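Local structure of putative sugar binding protein (Bacteroides vulgatus ATCC 8482, 3KEZ) at residues Asp53-Val58 and Ala314-Tyr319; Ser289-Leu294 and Val301-Leu306. The protein probably binds sugars or related nutrients at the bacterial outer membrane as a calcium-containing member of the SusD family. All coordinates share one frame; numbering follows the deposited sequence.

Contact 1. Residues Asp53-Val58 and Ala314-Tyr319; sequences DDMQAV and AYVNKY
M55 and V316 meet through methyl groups, with CE of M55 4.0 Å from CG2 of V316. The contact joins strand 55-57 to the second strand of a beta hairpin, 306-309 with 313-316, in a SusD-family fold. M55 is modelled as selenomethionine. Its chain bends at the last torsion (chi3 66°), which turns the terminal methyl out of the line of the side chain. The second touch is V58 on Y315. CG2 of V58 lies 3.5 Å from OH of Y315, and the two side chains cross at about a right angle. The CB of Y315 points away from strand 55-57, but CG stands beside the backbone N (chi1 -66°) and the ring comes back to V58.

No hydrogen bond links the two segments. Strand 284-286 connects them instead. It pairs antiparallel with 55-57, where Q56 bonds to C285 through the backbone, and A314 bonds to I286. V316 also packs on I286, and M55 on M284. Beyond V316 the chain leaves the hairpin through an inverse gamma turn centred on N317. Backbone bonds also hold V58 to D283 and Y315 to S307 of the first hairpin strand. Between residues placed in this way, CG2 of V58 lies 4.1 Å from CE1 of the Y315 ring.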
ATOM      1  N   ASP A  53      13.860   2.095  -6.685  1.00 13.29           N
ATOM      2  CA  ASP A  53      14.865   3.014  -7.201  1.00 13.13           C
ATOM      3  C   ASP A  53      14.726   4.487  -6.776  1.00 10.43           C
ATOM      4  O   ASP A  53      15.631   5.279  -7.082  1.00 13.66           O
ATOM      5  CB  ASP A  53      14.927   2.930  -8.751  1.00 12.32           C
ATOM      6  CG  ASP A  53      13.594   3.182  -9.423  1.00 13.15           C
ATOM      7  OD1 ASP A  53      12.549   3.104  -8.755  1.00 13.94           O
ATOM      8  OD2 ASP A  53      13.587   3.391 -10.660  1.00 14.52           O
ATOM      9  N   ASP A  54      13.635   4.832  -6.079  1.00 10.86           N
ATOM     10  CA  ASP A  54      13.270   6.238  -5.822  1.00  9.30           C
ATOM     11  C   ASP A  54      13.484   6.679  -4.376  1.00  8.83           C
ATOM     12  O   ASP A  54      13.619   7.876  -4.106  1.00 10.23           O
ATOM     13  CB  ASP A  54      11.858   6.521  -6.277  1.00  8.00           C
ATOM     14  CG  ASP A  54      11.697   6.504  -7.786  1.00  9.96           C
ATOM     15  OD1 ASP A  54      12.713   6.610  -8.506  1.00 10.70           O
ATOM     16  OD2 ASP A  54      10.518   6.478  -8.265  1.00 11.38           O
HETATM   17  N   MSE A  55      13.643   5.697  -3.488  1.00 10.57           N
HETATM   18  CA  MSE A  55      14.003   5.900  -2.080  1.00  6.67           C
HETATM   19  C   MSE A  55      15.044   4.881  -1.662  1.00 10.68           C
HETATM   20  O   MSE A  55      15.182   3.820  -2.281  1.00 10.60           O
HETATM   21  CB  MSE A  55      12.763   5.820  -1.160  1.00  9.15           C
HETATM   22  CG  MSE A  55      11.701   6.856  -1.541  1.00 10.80           C
HETATM   23 SE   MSE A  55      10.428   7.092  -0.140  0.75  4.05          SE
HETATM   24  CE  MSE A  55      11.657   7.839   1.110  1.00 10.39           C
ATOM     25  N   GLN A  56      15.781   5.211  -0.604  1.00  8.33           N
ATOM     26  CA  GLN A  56      16.838   4.348  -0.113  1.00  9.69           C
ATOM     27  C   GLN A  56      16.930   4.503   1.386  1.00 10.89           C
ATOM     28  O   GLN A  56      16.456   5.488   1.920  1.00 11.12           O
ATOM     29  CB  GLN A  56      18.175   4.760  -0.729  1.00 10.63           C
ATOM     30  CG  GLN A  56      18.541   6.230  -0.559  1.00  7.84           C
ATOM     31  CD  GLN A  56      19.901   6.510  -1.060  1.00  9.38           C
ATOM     32  OE1 GLN A  56      20.081   6.905  -2.202  1.00 14.48           O
ATOM     33  NE2 GLN A  56      20.895   6.261  -0.222  1.00 12.37           N
ATOM     34  N   ALA A  57      17.580   3.549   2.047  1.00 11.19           N
ATOM     35  CA  ALA A  57      18.045   3.746   3.418  1.00  8.80           C
ATOM     36  C   ALA A  57      19.083   4.850   3.428  1.00 10.13           C
ATOM     37  O   ALA A  57      19.923   4.952   2.514  1.00  9.58           O
ATOM     38  CB  ALA A  57      18.657   2.483   3.968  1.00  7.57           C
ATOM     39  N   VAL A  58      19.032   5.681   4.460  1.00  8.52           N
ATOM     40  CA  VAL A  58      20.010   6.751   4.628  1.00 10.03           C
ATOM     41  C   VAL A  58      21.384   6.177   4.933  1.00  8.16           C
ATOM     42  O   VAL A  58      22.406   6.767   4.583  1.00 10.39           O
ATOM     43  CB  VAL A  58      19.548   7.727   5.719  1.00 10.94           C
ATOM     44  CG1 VAL A  58      20.753   8.509   6.301  1.00  7.97           C
ATOM     45  CG2 VAL A  58      18.468   8.652   5.131  1.00  4.84           C
ATOM     46  N   ALA A 314      16.962  14.617   1.401  1.00  7.52           N
ATOM     47  CA  ALA A 314      15.602  15.083   1.267  1.00  8.59           C
ATOM     48  C   ALA A 314      14.670  13.971   1.714  1.00 10.38           C
ATOM     49  O   ALA A 314      14.677  12.864   1.156  1.00  8.05           O
ATOM     50  CB  ALA A 314      15.308  15.482  -0.156  1.00  8.27           C
ATOM     51  N   TYR A 315      13.863  14.276   2.723  1.00  9.93           N
ATOM     52  CA  TYR A 315      12.870  13.350   3.240  1.00 11.07           C
ATOM     53  C   TYR A 315      11.506  13.640   2.618  1.00 12.07           C
ATOM     54  O   TYR A 315      11.229  14.771   2.223  1.00 10.86           O
ATOM     55  CB  TYR A 315      12.802  13.476   4.767  1.00  8.34           C
ATOM     56  CG  TYR A 315      14.090  13.015   5.390  1.00  8.80           C
ATOM     57  CD1 TYR A 315      14.259  11.691   5.720  1.00 13.22           C
ATOM     58  CD2 TYR A 315      15.186  13.875   5.525  1.00 12.73           C
ATOM     59  CE1 TYR A 315      15.443  11.226   6.199  1.00 10.54           C
ATOM     60  CE2 TYR A 315      16.393  13.420   6.030  1.00 10.05           C
ATOM     61  CZ  TYR A 315      16.499  12.085   6.376  1.00 10.85           C
ATOM     62  OH  TYR A 315      17.640  11.574   6.881  1.00 11.35           O
ATOM     63  N   VAL A 316      10.663  12.617   2.519  1.00 10.97           N
ATOM     64  CA  VAL A 316       9.316  12.799   2.009  1.00  9.48           C
ATOM     65  C   VAL A 316       8.409  13.135   3.183  1.00  9.41           C
ATOM     66  O   VAL A 316       8.113  12.303   4.023  1.00 10.58           O
ATOM     67  CB  VAL A 316       8.819  11.569   1.261  1.00  8.37           C
ATOM     68  CG1 VAL A 316       7.374  11.767   0.757  1.00 10.09           C
ATOM     69  CG2 VAL A 316       9.785  11.258   0.094  1.00 11.48           C
ATOM     70  N   ASN A 317       7.962  14.378   3.224  1.00 10.02           N
ATOM     71  CA  ASN A 317       7.228  14.925   4.362  1.00 10.03           C
ATOM     72  C   ASN A 317       5.720  14.737   4.194  1.00  9.43           C
ATOM     73  O   ASN A 317       4.931  15.696   4.327  1.00 13.59           O
ATOM     74  CB  ASN A 317       7.568  16.428   4.505  1.00 10.99           C
ATOM     75  CG  ASN A 317       7.215  16.981   5.871  1.00 16.27           C
ATOM     76  OD1 ASN A 317       7.373  16.288   6.865  1.00 14.97           O
ATOM     77  ND2 ASN A 317       6.717  18.225   5.923  1.00 14.26           N
ATOM     78  N   LYS A 318       5.308  13.504   3.932  1.00  9.00           N
ATOM     79  CA  LYS A 318       3.876  13.183   3.780  1.00 10.91           C
ATOM     80  C   LYS A 318       3.212  12.789   5.084  1.00  9.22           C
ATOM     81  O   LYS A 318       1.992  12.829   5.203  1.00 11.73           O
ATOM     82  CB  LYS A 318       3.677  12.053   2.765  1.00  7.05           C
ATOM     83  CG  LYS A 318       4.061  12.452   1.356  1.00  8.04           C
ATOM     84  CD  LYS A 318       3.903  11.310   0.342  1.00  8.58           C
ATOM     85  CE  LYS A 318       3.859  11.838  -1.085  1.00  6.14           C
ATOM     86  NZ  LYS A 318       3.657  10.746  -2.124  1.00  6.08           N
ATOM     87  N   TYR A 319       4.020  12.351   6.028  1.00  7.62           N
ATOM     88  CA  TYR A 319       3.527  11.932   7.328  1.00  9.64           C
ATOM     89  C   TYR A 319       3.588  13.125   8.276  1.00 11.39           C
ATOM     90  O   TYR A 319       4.486  13.258   9.102  1.00  9.64           O
ATOM     91  CB  TYR A 319       4.346  10.747   7.792  1.00  6.50           C
ATOM     92  CG  TYR A 319       4.176   9.628   6.790  1.00 10.07           C
ATOM     93  CD1 TYR A 319       3.030   8.817   6.800  1.00 13.07           C
ATOM     94  CD2 TYR A 319       5.106   9.427   5.768  1.00  8.61           C
ATOM     95  CE1 TYR A 319       2.835   7.830   5.831  1.00 12.00           C
ATOM     96  CE2 TYR A 319       4.910   8.435   4.784  1.00  5.22           C
ATOM     97  CZ  TYR A 319       3.797   7.638   4.834  1.00 12.52           C
ATOM     98  OH  TYR A 319       3.656   6.650   3.880  1.00 10.62           O
TER

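Contact 2. Residues Ser289-Leu294 and Val301-Leu306; sequences SFYQLL and VRLKIL
The side chains of L294 and L303 run antiparallel, lying alongside each other, with CG of L294 3.9 Å from CD2 of L303. L294 lies at the centre of the contact. Its CG is anti to the backbone N (chi1 -169°), and its two methyls part between neighbours on segment 301-306. CD1 comes within 4.2 Å of CB of R302, and these two side chains cross at a slant. CD2 sits 3.9 Å from the backbone O of R302 and 4.2 Å from CD1 of L306. With L294 cut back to an alanine, a gap is likely to open between the helix and segment 301-304, and L303 CD2 and L306 CD1 would probably each lose an apolar neighbour.

Y291 lies one turn earlier on the same helix. CD1 of its ring is 3.8 Å from the CD1 methyl of L306, and the adjacent CE1 is almost as near. The methyl approaches obliquely. CD2 of L303 also comes obliquely to the ring, at 4.3 Å from CE1. L306 therefore sits against both Y291 and L294. The phenol OH is bonded to D418, which is likely to limit how the ring can shift.

CB of R302 makes the nearest side-chain touch to L294, and CD1 of L294 also lies obliquely by the guanidinium. That group forms salt bridges with D300, E387 and E391, which probably balance its charge in this buried place. I286 of strand 284-286 touches both Y291 and L306.

Backbone bonds K304 N to V301 O and I305 N to R302 O fix the turn. Helix 288-295 is thus an alpha-helix packed through one face on the 3-10 segment that follows it in the chain and leads into the first strand of a beta hairpin, in a SusD-family fold.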
ATOM      1  N   SER A 289      18.522  10.266  -8.121  1.00 12.73           N
ATOM      2  CA  SER A 289      17.826  10.096  -9.398  1.00 10.92           C
ATOM      3  C   SER A 289      16.341  10.492  -9.298  1.00 11.86           C
ATOM      4  O   SER A 289      15.809  11.103 -10.223  1.00 10.04           O
ATOM      5  CB  SER A 289      17.950   8.662  -9.943  1.00 10.85           C
ATOM      6  OG  SER A 289      17.498   7.660  -9.037  1.00  9.46           O
ATOM      7  N   PHE A 290      15.683  10.176  -8.179  1.00 10.40           N
ATOM      8  CA  PHE A 290      14.278  10.557  -8.043  1.00 10.14           C
ATOM      9  C   PHE A 290      14.136  12.085  -7.835  1.00 10.68           C
ATOM     10  O   PHE A 290      13.260  12.712  -8.413  1.00 10.61           O
ATOM     11  CB  PHE A 290      13.575   9.844  -6.903  1.00  8.75           C
ATOM     12  CG  PHE A 290      12.162  10.331  -6.704  1.00 12.58           C
ATOM     13  CD1 PHE A 290      11.164   9.919  -7.551  1.00 11.55           C
ATOM     14  CD2 PHE A 290      11.852  11.228  -5.707  1.00  6.84           C
ATOM     15  CE1 PHE A 290       9.851  10.363  -7.373  1.00 17.79           C
ATOM     16  CE2 PHE A 290      10.579  11.694  -5.551  1.00 13.48           C
ATOM     17  CZ  PHE A 290       9.561  11.244  -6.393  1.00  9.61           C
ATOM     18  N   TYR A 291      14.999  12.658  -7.004  1.00 10.45           N
ATOM     19  CA  TYR A 291      15.035  14.118  -6.852  1.00 10.26           C
ATOM     20  C   TYR A 291      15.224  14.824  -8.200  1.00 10.76           C
ATOM     21  O   TYR A 291      14.508  15.787  -8.510  1.00 12.18           O
ATOM     22  CB  TYR A 291      16.113  14.526  -5.856  1.00 10.01           C
ATOM     23  CG  TYR A 291      16.198  16.005  -5.588  1.00  8.04           C
ATOM     24  CD1 TYR A 291      15.068  16.741  -5.264  1.00 13.53           C
ATOM     25  CD2 TYR A 291      17.413  16.675  -5.683  1.00 10.68           C
ATOM     26  CE1 TYR A 291      15.135  18.089  -5.010  1.00  9.33           C
ATOM     27  CE2 TYR A 291      17.501  18.042  -5.440  1.00 12.44           C
ATOM     28  CZ  TYR A 291      16.365  18.736  -5.103  1.00 16.23           C
ATOM     29  OH  TYR A 291      16.453  20.054  -4.879  1.00 18.36           O
ATOM     30  N   GLN A 292      16.163  14.325  -9.013  1.00 11.56           N
ATOM     31  CA  GLN A 292      16.400  14.901 -10.342  1.00 11.50           C
ATOM     32  C   GLN A 292      15.212  14.753 -11.306  1.00 14.09           C
ATOM     33  O   GLN A 292      14.870  15.713 -12.014  1.00 10.68           O
ATOM     34  CB  GLN A 292      17.678  14.364 -10.937  1.00 10.98           C
ATOM     35  CG  GLN A 292      18.871  14.908 -10.141  1.00 13.66           C
ATOM     36  CD  GLN A 292      20.203  14.378 -10.595  1.00 19.15           C
ATOM     37  OE1 GLN A 292      20.289  13.447 -11.415  1.00 23.24           O
ATOM     38  NE2 GLN A 292      21.270  14.937 -10.019  1.00 13.09           N
ATOM     39  N   LEU A 293      14.570  13.590 -11.304  1.00 13.47           N
ATOM     40  CA  LEU A 293      13.311  13.382 -12.047  1.00 12.81           C
ATOM     41  C   LEU A 293      12.234  14.371 -11.605  1.00 14.94           C
ATOM     42  O   LEU A 293      11.548  14.974 -12.444  1.00 14.07           O
ATOM     43  CB  LEU A 293      12.829  11.921 -11.869  1.00 11.65           C
ATOM     44  CG  LEU A 293      11.350  11.452 -11.908  1.00 20.28           C
ATOM     45  CD1 LEU A 293      11.327   9.974 -11.737  1.00 30.18           C
ATOM     46  CD2 LEU A 293      10.465  12.015 -10.833  1.00 29.46           C
ATOM     47  N   LEU A 294      12.084  14.544 -10.283  1.00 14.12           N
ATOM     48  CA  LEU A 294      10.992  15.349  -9.750  1.00 14.63           C
ATOM     49  C   LEU A 294      11.249  16.815 -10.078  1.00 17.48           C
ATOM     50  O   LEU A 294      10.338  17.529 -10.493  1.00 17.10           O
ATOM     51  CB  LEU A 294      10.774  15.128  -8.241  1.00 13.07           C
ATOM     52  CG  LEU A 294       9.500  15.714  -7.604  1.00 16.40           C
ATOM     53  CD1 LEU A 294       8.226  15.186  -8.260  1.00 10.68           C
ATOM     54  CD2 LEU A 294       9.441  15.516  -6.054  1.00  9.32           C
ATOM     55  N   VAL A 301       4.253  20.706  -7.724  1.00  9.58           N
ATOM     56  CA  VAL A 301       3.859  20.947  -6.316  1.00  7.80           C
ATOM     57  C   VAL A 301       4.421  19.871  -5.375  1.00 10.32           C
ATOM     58  O   VAL A 301       4.627  20.119  -4.192  1.00 11.03           O
ATOM     59  CB  VAL A 301       2.341  21.045  -6.158  1.00 11.33           C
ATOM     60  CG1 VAL A 301       1.726  19.658  -6.143  1.00  8.81           C
ATOM     61  CG2 VAL A 301       1.967  21.870  -4.918  1.00  3.68           C
ATOM     62  N   ARG A 302       4.754  18.692  -5.889  1.00  9.59           N
ATOM     63  CA  ARG A 302       5.259  17.649  -5.013  1.00 12.91           C
ATOM     64  C   ARG A 302       6.683  17.927  -4.500  1.00 13.29           C
ATOM     65  O   ARG A 302       7.113  17.351  -3.500  1.00 12.95           O
ATOM     66  CB  ARG A 302       5.144  16.278  -5.698  1.00 13.97           C
ATOM     67  CG  ARG A 302       3.681  15.897  -5.924  1.00 14.85           C
ATOM     68  CD  ARG A 302       3.483  14.815  -6.975  1.00 13.94           C
ATOM     69  NE  ARG A 302       3.900  15.250  -8.310  1.00 14.71           N
ATOM     70  CZ  ARG A 302       3.432  14.735  -9.449  1.00 11.80           C
ATOM     71  NH1 ARG A 302       2.502  13.767  -9.451  1.00 14.21           N
ATOM     72  NH2 ARG A 302       3.909  15.179 -10.588  1.00  8.84           N
ATOM     73  N   LEU A 303       7.414  18.820  -5.169  1.00 12.51           N
ATOM     74  CA  LEU A 303       8.671  19.308  -4.605  1.00 11.04           C
ATOM     75  C   LEU A 303       8.424  19.937  -3.226  1.00 11.04           C
ATOM     76  O   LEU A 303       9.288  19.843  -2.357  1.00  9.04           O
ATOM     77  CB  LEU A 303       9.372  20.311  -5.530  1.00  8.50           C
ATOM     78  CG  LEU A 303       9.940  19.749  -6.837  1.00 10.64           C
ATOM     79  CD1 LEU A 303      10.218  20.856  -7.870  1.00 11.71           C
ATOM     80  CD2 LEU A 303      11.209  18.986  -6.471  1.00  5.78           C
ATOM     81  N   LYS A 304       7.236  20.504  -2.996  1.00  9.21           N
ATOM     82  CA  LYS A 304       6.968  21.170  -1.717  1.00  9.37           C
ATOM     83  C   LYS A 304       6.662  20.252  -0.532  1.00 13.19           C
ATOM     84  O   LYS A 304       6.409  20.740   0.571  1.00 13.30           O
ATOM     85  CB  LYS A 304       5.826  22.162  -1.890  1.00 11.16           C
ATOM     86  CG  LYS A 304       6.193  23.361  -2.729  1.00 11.08           C
ATOM     87  CD  LYS A 304       4.961  24.215  -2.992  1.00 23.40           C
ATOM     88  CE  LYS A 304       5.325  25.548  -3.635  1.00 23.72           C
ATOM     89  NZ  LYS A 304       4.175  26.489  -3.597  1.00 33.23           N
ATOM     90  N   ILE A 305       6.659  18.937  -0.747  1.00 14.68           N
ATOM     91  CA  ILE A 305       6.528  17.989   0.357  1.00 13.46           C
ATOM     92  C   ILE A 305       7.846  17.287   0.655  1.00 12.88           C
ATOM     93  O   ILE A 305       7.865  16.269   1.341  1.00 13.04           O
ATOM     94  CB  ILE A 305       5.366  16.963   0.184  1.00 15.49           C
ATOM     95  CG1 ILE A 305       5.488  16.082  -1.071  1.00 14.95           C
ATOM     96  CG2 ILE A 305       4.006  17.674   0.270  1.00 17.63           C
ATOM     97  CD1 ILE A 305       6.713  15.143  -1.055  1.00 18.41           C
ATOM     98  N   LEU A 306       8.930  17.842   0.138  1.00 11.80           N
ATOM     99  CA  LEU A 306      10.264  17.387   0.441  1.00 12.07           C
ATOM    100  C   LEU A 306      10.795  18.247   1.580  1.00 10.11           C
ATOM    101  O   LEU A 306      10.658  19.459   1.574  1.00 13.59           O
ATOM    102  CB  LEU A 306      11.164  17.496  -0.793  1.00 12.86           C
ATOM    103  CG  LEU A 306      10.857  16.648  -2.049  1.00  7.79           C
ATOM    104  CD1 LEU A 306      12.046  16.841  -3.023  1.00  6.68           C
ATOM    105  CD2 LEU A 306      10.582  15.146  -1.665  1.00  5.33           C
TER

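The two contacts lie with their centres about 10 Å apart, on the same side of the chain's centre. They share one hairpin. L306 of contact 2 begins its first strand, and A314-V316 of contact 1 belong to its second. A probable hydrogen bond from N317 N to I305 O, at 2.7 Å, ties the segments near the hairpin's open end. CG1 of V316 also packs 3.9 Å from CD1 of I305. Separately, D54 O lies 3.4 Å from CB of F290, so segment 53-58 also touches helix 288-295. Both contacts are away from the calcium site formed by N261, Q322, E325, D329 and N331.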